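Local atomic coordinates of acyl-coenzyme A oxidase (Caenorhabditis elegans, PDB entry 5K3J), a protein that catalyses the FAD-dependent, oxygen-consuming desaturation of ascaroside-CoA side chains in the first step of peroxisomal beta-oxidation, thereby shaping pheromone production in the worm. Residues M28-Y33 with E37-R42; Q300-A305 with D606-S611. All coordinates share one frame; numbering follows the deposited sequence.

Interaction 1. Residues M28-Y33 with E37-R42; sequences MAAVIY and EFARRR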
ATOM      1  N   MET A  28      17.742  25.308   5.273  1.00 57.30           N
ATOM      2  CA  MET A  28      16.845  24.233   5.674  1.00 54.68           C
ATOM      3  C   MET A  28      17.492  22.871   5.441  1.00 54.09           C
ATOM      4  O   MET A  28      17.353  21.961   6.257  1.00 49.43           O
ATOM      5  CB  MET A  28      15.521  24.315   4.919  1.00 54.64           C
ATOM      6  CG  MET A  28      14.564  23.189   5.272  1.00 56.75           C
ATOM      7  SD  MET A  28      13.875  23.320   6.929  1.00 58.29           S
ATOM      8  CE  MET A  28      12.566  24.503   6.643  1.00 59.00           C
ATOM      9  N   ALA A  29      18.203  22.746   4.325  1.00 40.70           N
ATOM     10  CA  ALA A  29      18.904  21.510   3.994  1.00 43.87           C
ATOM     11  C   ALA A  29      19.887  21.151   5.101  1.00 46.93           C
ATOM     12  O   ALA A  29      19.981  19.991   5.507  1.00 50.71           O
ATOM     13  CB  ALA A  29      19.623  21.640   2.668  1.00 43.28           C
ATOM     14  N   ALA A  30      20.613  22.159   5.582  1.00 52.06           N
ATOM     15  CA  ALA A  30      21.594  21.983   6.647  1.00 55.19           C
ATOM     16  C   ALA A  30      20.952  21.423   7.909  1.00 55.45           C
ATOM     17  O   ALA A  30      21.533  20.589   8.605  1.00 55.73           O
ATOM     18  CB  ALA A  30      22.281  23.306   6.944  1.00 56.36           C
ATOM     19  N   VAL A  31      19.745  21.891   8.192  1.00 64.42           N
ATOM     20  CA  VAL A  31      18.988  21.419   9.341  1.00 68.07           C
ATOM     21  C   VAL A  31      18.559  19.970   9.142  1.00 74.17           C
ATOM     22  O   VAL A  31      18.770  19.122  10.011  1.00 77.98           O
ATOM     23  CB  VAL A  31      17.742  22.287   9.585  1.00 67.00           C
ATOM     24  CG1 VAL A  31      16.901  21.721  10.717  1.00 67.79           C
ATOM     25  CG2 VAL A  31      18.148  23.723   9.873  1.00 72.40           C
ATOM     26  N   ILE A  32      17.955  19.701   7.988  1.00 78.32           N
ATOM     27  CA  ILE A  32      17.477  18.366   7.637  1.00 73.47           C
ATOM     28  C   ILE A  32      18.576  17.314   7.753  1.00 72.09           C
ATOM     29  O   ILE A  32      18.360  16.230   8.296  1.00 76.89           O
ATOM     30  CB  ILE A  32      16.905  18.343   6.204  1.00 72.69           C
ATOM     31  CG1 ILE A  32      15.592  19.128   6.146  1.00 68.11           C
ATOM     32  CG2 ILE A  32      16.698  16.910   5.724  1.00 71.58           C
ATOM     33  CD1 ILE A  32      15.070  19.353   4.748  1.00 68.59           C
ATOM     34  N   TYR A  33      19.763  17.643   7.257  1.00 53.02           N
ATOM     35  CA  TYR A  33      20.843  16.668   7.197  1.00 49.61           C
ATOM     36  C   TYR A  33      21.802  16.757   8.382  1.00 48.88           C
ATOM     37  O   TYR A  33      22.794  16.030   8.437  1.00 44.06           O
ATOM     38  CB  TYR A  33      21.601  16.823   5.881  1.00 49.31           C
ATOM     39  CG  TYR A  33      20.769  16.410   4.693  1.00 53.54           C
ATOM     40  CD1 TYR A  33      20.421  15.081   4.503  1.00 52.40           C
ATOM     41  CD2 TYR A  33      20.320  17.347   3.770  1.00 50.51           C
ATOM     42  CE1 TYR A  33      19.658  14.691   3.428  1.00 52.30           C
ATOM     43  CE2 TYR A  33      19.552  16.967   2.687  1.00 49.02           C
ATOM     44  CZ  TYR A  33      19.229  15.637   2.520  1.00 51.58           C
ATOM     45  OH  TYR A  33      18.462  15.248   1.446  1.00 46.77           O
ATOM     46  N   GLU A  37      27.996  21.496   6.815  1.00 64.96           N
ATOM     47  CA  GLU A  37      29.091  20.814   6.136  1.00 70.39           C
ATOM     48  C   GLU A  37      28.611  19.619   5.320  1.00 71.27           C
ATOM     49  O   GLU A  37      29.006  19.454   4.168  1.00 70.11           O
ATOM     50  CB  GLU A  37      30.140  20.357   7.147  1.00 72.41           C
ATOM     51  CG  GLU A  37      31.248  19.498   6.557  1.00 79.63           C
ATOM     52  CD  GLU A  37      32.251  20.302   5.750  1.00 80.97           C
ATOM     53  OE1 GLU A  37      32.004  20.521   4.547  1.00 79.08           O
ATOM     54  OE2 GLU A  37      33.290  20.706   6.317  1.00 82.53           O
ATOM     55  N   PHE A  38      27.762  18.784   5.915  1.00 59.26           N
ATOM     56  CA  PHE A  38      27.254  17.610   5.210  1.00 56.42           C
ATOM     57  C   PHE A  38      26.278  18.000   4.110  1.00 54.91           C
ATOM     58  O   PHE A  38      26.310  17.432   3.018  1.00 51.51           O
ATOM     59  CB  PHE A  38      26.573  16.632   6.167  1.00 55.61           C
ATOM     60  CG  PHE A  38      25.944  15.456   5.474  1.00 52.82           C
ATOM     61  CD1 PHE A  38      26.662  14.732   4.538  1.00 51.00           C
ATOM     62  CD2 PHE A  38      24.639  15.075   5.752  1.00 56.01           C
ATOM     63  CE1 PHE A  38      26.095  13.654   3.889  1.00 48.43           C
ATOM     64  CE2 PHE A  38      24.066  13.992   5.106  1.00 50.71           C
ATOM     65  CZ  PHE A  38      24.795  13.282   4.173  1.00 49.04           C
ATOM     66  N   ALA A  39      25.404  18.958   4.405  1.00 38.52           N
ATOM     67  CA  ALA A  39      24.414  19.414   3.433  1.00 35.67           C
ATOM     68  C   ALA A  39      25.102  19.911   2.171  1.00 37.02           C
ATOM     69  O   ALA A  39      24.665  19.628   1.055  1.00 40.51           O
ATOM     70  CB  ALA A  39      23.546  20.504   4.025  1.00 32.39           C
ATOM     71  N   ARG A  40      26.187  20.649   2.367  1.00 57.45           N
ATOM     72  CA  ARG A  40      27.019  21.134   1.277  1.00 61.69           C
ATOM     73  C   ARG A  40      27.667  19.977   0.521  1.00 59.15           C
ATOM     74  O   ARG A  40      27.763  20.000  -0.707  1.00 60.03           O
ATOM     75  CB  ARG A  40      28.087  22.081   1.821  1.00 65.85           C
ATOM     76  CG  ARG A  40      29.380  22.108   1.030  1.00 69.26           C
ATOM     77  CD  ARG A  40      29.263  22.967  -0.216  1.00 72.24           C
ATOM     78  NE  ARG A  40      30.562  23.507  -0.602  1.00 78.16           N
ATOM     79  CZ  ARG A  40      30.884  23.870  -1.840  1.00 83.33           C
ATOM     80  NH1 ARG A  40      30.002  23.738  -2.823  1.00 82.01           N
ATOM     81  NH2 ARG A  40      32.090  24.357  -2.099  1.00 89.12           N
ATOM     82  N   ARG A  41      28.109  18.969   1.268  1.00 46.26           N
ATOM     83  CA  ARG A  41      28.730  17.787   0.678  1.00 44.52           C
ATOM     84  C   ARG A  41      27.768  17.045  -0.248  1.00 45.79           C
ATOM     85  O   ARG A  41      28.177  16.527  -1.286  1.00 41.95           O
ATOM     86  CB  ARG A  41      29.240  16.845   1.775  1.00 45.60           C
ATOM     87  CG  ARG A  41      30.539  17.302   2.426  1.00 43.12           C
ATOM     88  CD  ARG A  41      31.699  17.206   1.453  1.00 42.53           C
ATOM     89  NE  ARG A  41      32.044  15.816   1.173  1.00 43.44           N
ATOM     90  CZ  ARG A  41      32.454  15.370  -0.010  1.00 42.84           C
ATOM     91  NH1 ARG A  41      32.566  16.204  -1.034  1.00 37.32           N
ATOM     92  NH2 ARG A  41      32.747  14.087  -0.168  1.00 45.81           N
ATOM     93  N   ARG A  42      26.490  17.016   0.119  1.00 50.01           N
ATOM     94  CA  ARG A  42      25.474  16.324  -0.671  1.00 44.86           C
ATOM     95  C   ARG A  42      25.350  16.911  -2.070  1.00 51.45           C
ATOM     96  O   ARG A  42      25.259  16.181  -3.060  1.00 56.34           O
ATOM     97  CB  ARG A  42      24.121  16.392   0.020  1.00 44.34           C
ATOM     98  CG  ARG A  42      24.050  15.650   1.333  1.00 44.41           C
ATOM     99  CD  ARG A  42      22.618  15.591   1.814  1.00 40.45           C
ATOM    100  NE  ARG A  42      21.771  14.797   0.925  1.00 42.58           N
ATOM    101  CZ  ARG A  42      20.988  15.298  -0.031  1.00 42.57           C
ATOM    102  NH1 ARG A  42      20.920  16.611  -0.227  1.00 46.52           N
ATOM    103  NH2 ARG A  42      20.257  14.483  -0.780  1.00 38.50           N
TER
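Ala30 and Ala39 bring the backbones closest, their CA atoms 5.0 Å apart, where helix 25-32 packs against helix 36-49, two consecutive helices joined by a short turn in the acyl-CoA oxidase N-terminal region. The absence of a large side chain at Ala39 permits this approach: its CB lies 3.6 Å from Ala30 CA and also meets Ala29 CB. Beyond the alanines, Tyr33 carries the contact. Its CB packs on Phe38 CD2 at 3.5 Å, and the two rings lie obliquely, with centroids 5.8 Å apart and planes at 88°. Arg42 covers one Tyr33 face, with CD above the ring centre, while Ile32 CG2 covers the opposite face. A bend in the arginine chain (chi3 65°) turns the guanidinium nearly parallel to the ring, the planes differing by 9°. Tyr33 OH consequently sits over the guanidinium face, where the angles are poor for hydrogen bonding; the hydroxyl's probable hydrogen-bond partner is instead Phe608 O. An alanine in place of Tyr33 would probably open a gap between Ile32 and Arg42 and remove the probable hydroxyl partner of Phe608 O. At the turn itself, Tyr33 O approaches the edge of the Phe38 ring, 3.4 Å from CD2.

Interaction 2. Residues Q300-A305 with D606-S611; sequences QGLFLA and DSFQIS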
ATOM      1  N   GLN A 300      12.809   6.223   7.052  1.00 36.89           N
ATOM      2  CA  GLN A 300      11.390   6.247   6.728  1.00 38.58           C
ATOM      3  C   GLN A 300      10.871   7.670   6.863  1.00 39.13           C
ATOM      4  O   GLN A 300       9.687   7.930   6.658  1.00 41.95           O
ATOM      5  CB  GLN A 300      10.598   5.285   7.622  1.00 37.33           C
ATOM      6  CG  GLN A 300      10.964   3.823   7.497  1.00 39.56           C
ATOM      7  CD  GLN A 300      10.170   3.111   6.429  1.00 38.22           C
ATOM      8  OE1 GLN A 300       9.061   3.517   6.090  1.00 40.72           O
ATOM      9  NE2 GLN A 300      10.733   2.038   5.894  1.00 36.04           N
ATOM     10  N   GLY A 301      11.772   8.591   7.183  1.00 40.58           N
ATOM     11  CA  GLY A 301      11.472  10.004   7.110  1.00 37.94           C
ATOM     12  C   GLY A 301      11.835  10.551   5.740  1.00 36.73           C
ATOM     13  O   GLY A 301      11.194  11.478   5.244  1.00 40.71           O
ATOM     14  N   LEU A 302      12.839   9.945   5.106  1.00 23.04           N
ATOM     15  CA  LEU A 302      13.354  10.440   3.826  1.00 20.38           C
ATOM     16  C   LEU A 302      12.607   9.884   2.604  1.00 19.68           C
ATOM     17  O   LEU A 302      12.341  10.635   1.666  1.00 19.72           O
ATOM     18  CB  LEU A 302      14.850  10.138   3.709  1.00 20.13           C
ATOM     19  CG  LEU A 302      15.736  11.007   4.608  1.00 20.15           C
ATOM     20  CD1 LEU A 302      17.181  10.524   4.631  1.00 19.60           C
ATOM     21  CD2 LEU A 302      15.669  12.462   4.163  1.00 21.80           C
ATOM     22  N   PHE A 303      12.283   8.591   2.607  1.00 24.10           N
ATOM     23  CA  PHE A 303      11.398   8.007   1.594  1.00 24.77           C
ATOM     24  C   PHE A 303      10.128   8.844   1.443  1.00 27.37           C
ATOM     25  O   PHE A 303       9.692   9.156   0.336  1.00 26.49           O
ATOM     26  CB  PHE A 303      10.987   6.588   1.979  1.00 23.18           C
ATOM     27  CG  PHE A 303      12.071   5.563   1.847  1.00 22.53           C
ATOM     28  CD1 PHE A 303      12.886   5.505   0.729  1.00 21.57           C
ATOM     29  CD2 PHE A 303      12.251   4.624   2.851  1.00 23.24           C
ATOM     30  CE1 PHE A 303      13.868   4.527   0.626  1.00 20.47           C
ATOM     31  CE2 PHE A 303      13.227   3.653   2.755  1.00 23.27           C
ATOM     32  CZ  PHE A 303      14.038   3.606   1.638  1.00 21.47           C
ATOM     33  N   LEU A 304       9.535   9.173   2.587  1.00 26.94           N
ATOM     34  CA  LEU A 304       8.293   9.929   2.655  1.00 30.05           C
ATOM     35  C   LEU A 304       8.493  11.322   2.086  1.00 31.12           C
ATOM     36  O   LEU A 304       7.638  11.831   1.365  1.00 35.41           O
ATOM     37  CB  LEU A 304       7.797  10.013   4.100  1.00 31.83           C
ATOM     38  CG  LEU A 304       6.452  10.685   4.352  1.00 34.03           C
ATOM     39  CD1 LEU A 304       5.425  10.143   3.383  1.00 35.83           C
ATOM     40  CD2 LEU A 304       6.013  10.445   5.787  1.00 36.16           C
ATOM     41  N   ALA A 305       9.624  11.940   2.411  1.00 33.36           N
ATOM     42  CA  ALA A 305       9.966  13.225   1.826  1.00 34.97           C
ATOM     43  C   ALA A 305      10.087  13.094   0.310  1.00 34.99           C
ATOM     44  O   ALA A 305       9.631  13.957  -0.436  1.00 36.37           O
ATOM     45  CB  ALA A 305      11.253  13.747   2.427  1.00 35.36           C
ATOM     46  N   ASP A 606      11.831  21.132  -1.787  1.00 55.00           N
ATOM     47  CA  ASP A 606      13.029  21.449  -2.563  1.00 59.21           C
ATOM     48  C   ASP A 606      14.247  21.456  -1.652  1.00 58.63           C
ATOM     49  O   ASP A 606      15.378  21.255  -2.096  1.00 58.58           O
ATOM     50  CB  ASP A 606      12.892  22.806  -3.261  1.00 66.66           C
ATOM     51  CG  ASP A 606      12.042  22.737  -4.512  1.00 72.29           C
ATOM     52  OD1 ASP A 606      12.031  21.671  -5.164  1.00 71.09           O
ATOM     53  OD2 ASP A 606      11.382  23.746  -4.843  1.00 75.10           O
ATOM     54  N   SER A 607      13.992  21.681  -0.369  1.00 38.91           N
ATOM     55  CA  SER A 607      15.036  21.747   0.640  1.00 37.86           C
ATOM     56  C   SER A 607      15.726  20.407   0.861  1.00 42.42           C
ATOM     57  O   SER A 607      16.900  20.367   1.230  1.00 41.71           O
ATOM     58  CB  SER A 607      14.448  22.245   1.955  1.00 38.78           C
ATOM     59  OG  SER A 607      13.855  23.518   1.789  1.00 41.33           O
ATOM     60  N   PHE A 608      15.006  19.310   0.637  1.00 42.88           N
ATOM     61  CA  PHE A 608      15.586  17.980   0.810  1.00 38.40           C
ATOM     62  C   PHE A 608      16.696  17.749  -0.218  1.00 40.37           C
ATOM     63  O   PHE A 608      17.469  16.794  -0.105  1.00 36.67           O
ATOM     64  CB  PHE A 608      14.508  16.896   0.699  1.00 35.89           C
ATOM     65  CG  PHE A 608      13.508  16.909   1.830  1.00 34.96           C
ATOM     66  CD1 PHE A 608      13.813  16.338   3.051  1.00 32.74           C
ATOM     67  CD2 PHE A 608      12.261  17.485   1.665  1.00 34.98           C
ATOM     68  CE1 PHE A 608      12.903  16.347   4.088  1.00 28.57           C
ATOM     69  CE2 PHE A 608      11.344  17.496   2.702  1.00 32.05           C
ATOM     70  CZ  PHE A 608      11.670  16.925   3.917  1.00 28.57           C
ATOM     71  N   GLN A 609      16.756  18.645  -1.205  1.00 42.44           N
ATOM     72  CA  GLN A 609      17.780  18.665  -2.250  1.00 42.69           C
ATOM     73  C   GLN A 609      18.041  17.281  -2.832  1.00 36.76           C
ATOM     74  O   GLN A 609      19.185  16.858  -2.988  1.00 34.17           O
ATOM     75  CB  GLN A 609      19.069  19.298  -1.713  1.00 47.15           C
ATOM     76  CG  GLN A 609      19.062  20.813  -1.887  1.00 49.30           C
ATOM     77  CD  GLN A 609      20.083  21.532  -1.030  1.00 52.22           C
ATOM     78  OE1 GLN A 609      20.847  20.912  -0.293  1.00 56.57           O
ATOM     79  NE2 GLN A 609      20.097  22.859  -1.125  1.00 54.17           N
ATOM     80  N   ILE A 610      16.952  16.590  -3.152  1.00 34.40           N
ATOM     81  CA  ILE A 610      17.009  15.315  -3.853  1.00 28.23           C
ATOM     82  C   ILE A 610      17.130  15.552  -5.352  1.00 25.63           C
ATOM     83  O   ILE A 610      16.223  16.110  -5.970  1.00 25.66           O
ATOM     84  CB  ILE A 610      15.760  14.466  -3.569  1.00 25.94           C
ATOM     85  CG1 ILE A 610      15.542  14.326  -2.057  1.00 22.54           C
ATOM     86  CG2 ILE A 610      15.874  13.106  -4.237  1.00 27.71           C
ATOM     87  CD1 ILE A 610      14.217  13.677  -1.677  1.00 20.99           C
ATOM     88  N   SER A 611      18.250  15.134  -5.932  1.00 33.08           N
ATOM     89  CA  SER A 611      18.481  15.309  -7.361  1.00 36.15           C
ATOM     90  C   SER A 611      17.483  14.488  -8.175  1.00 38.03           C
ATOM     91  O   SER A 611      16.866  13.556  -7.653  1.00 44.39           O
ATOM     92  CB  SER A 611      19.913  14.913  -7.718  1.00 38.27           C
ATOM     93  OG  SER A 611      20.112  13.518  -7.547  1.00 42.39           O
TER
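A CH-pi contact between Ala305 and Phe608 joins helix 287-315, in the C-alpha1 region of the acyl-CoA oxidase fold, to the loop between helices 601-606 and 612-615. Ala305 CB stands over the centre of the phenylalanine ring, 3.5 Å from the centroid and 11° off the ring normal. It is almost equally far from all six ring carbons, which is the signature of a methyl set on a face. Leu302, one turn earlier, adds a looser apolar contact from an oblique direction, with CD2 4.4 Å from Phe608 CD1. The backbones stay well apart, the nearest CA atoms being those of Ala305 and Phe608 at 7.4 Å, and the ring bridges the interval. A type I beta turn from Asp606 to Gln609, closed by the Gln609 N to Asp606 O bond of 3.1 Å, carries Phe608 at its third position; chi1 of -68° then sets CG anti to the carbonyl carbon. Asp606, though poorly ordered, forms salt bridges to Arg313, on the same long helix, and to Arg18. With no hydrogen bond between the segments, the arrangement is one of apolar helix-to-loop packing, joining the C-alpha1 helices to the C-terminal helical region of an acyl-CoA oxidase.

In the fold
Interactions 1 and 2 follow one another along the chain, yet their centres are 12 Å apart and they touch directly through the loop 606-611. Polar links run from the N-terminal helices to that loop's backbone: Tyr33 OH to Phe608 O, and Arg42 NH1 to Gln609 O at 3.3 Å, both probable hydrogen bonds. Ala29 CB also packs against Ser607 O, 3.3 Å away. Phe608 thus meets helix 287-315 with its ring and Tyr33 with its carbonyl. The Tyr33 side chain is about 11 Å from that of Glu299, important for substrate specificity; the Leu302 side chain is about 6 Å from Glu299, a near neighbour in sequence, and about 11 Å from the bound ascaroside-CoA.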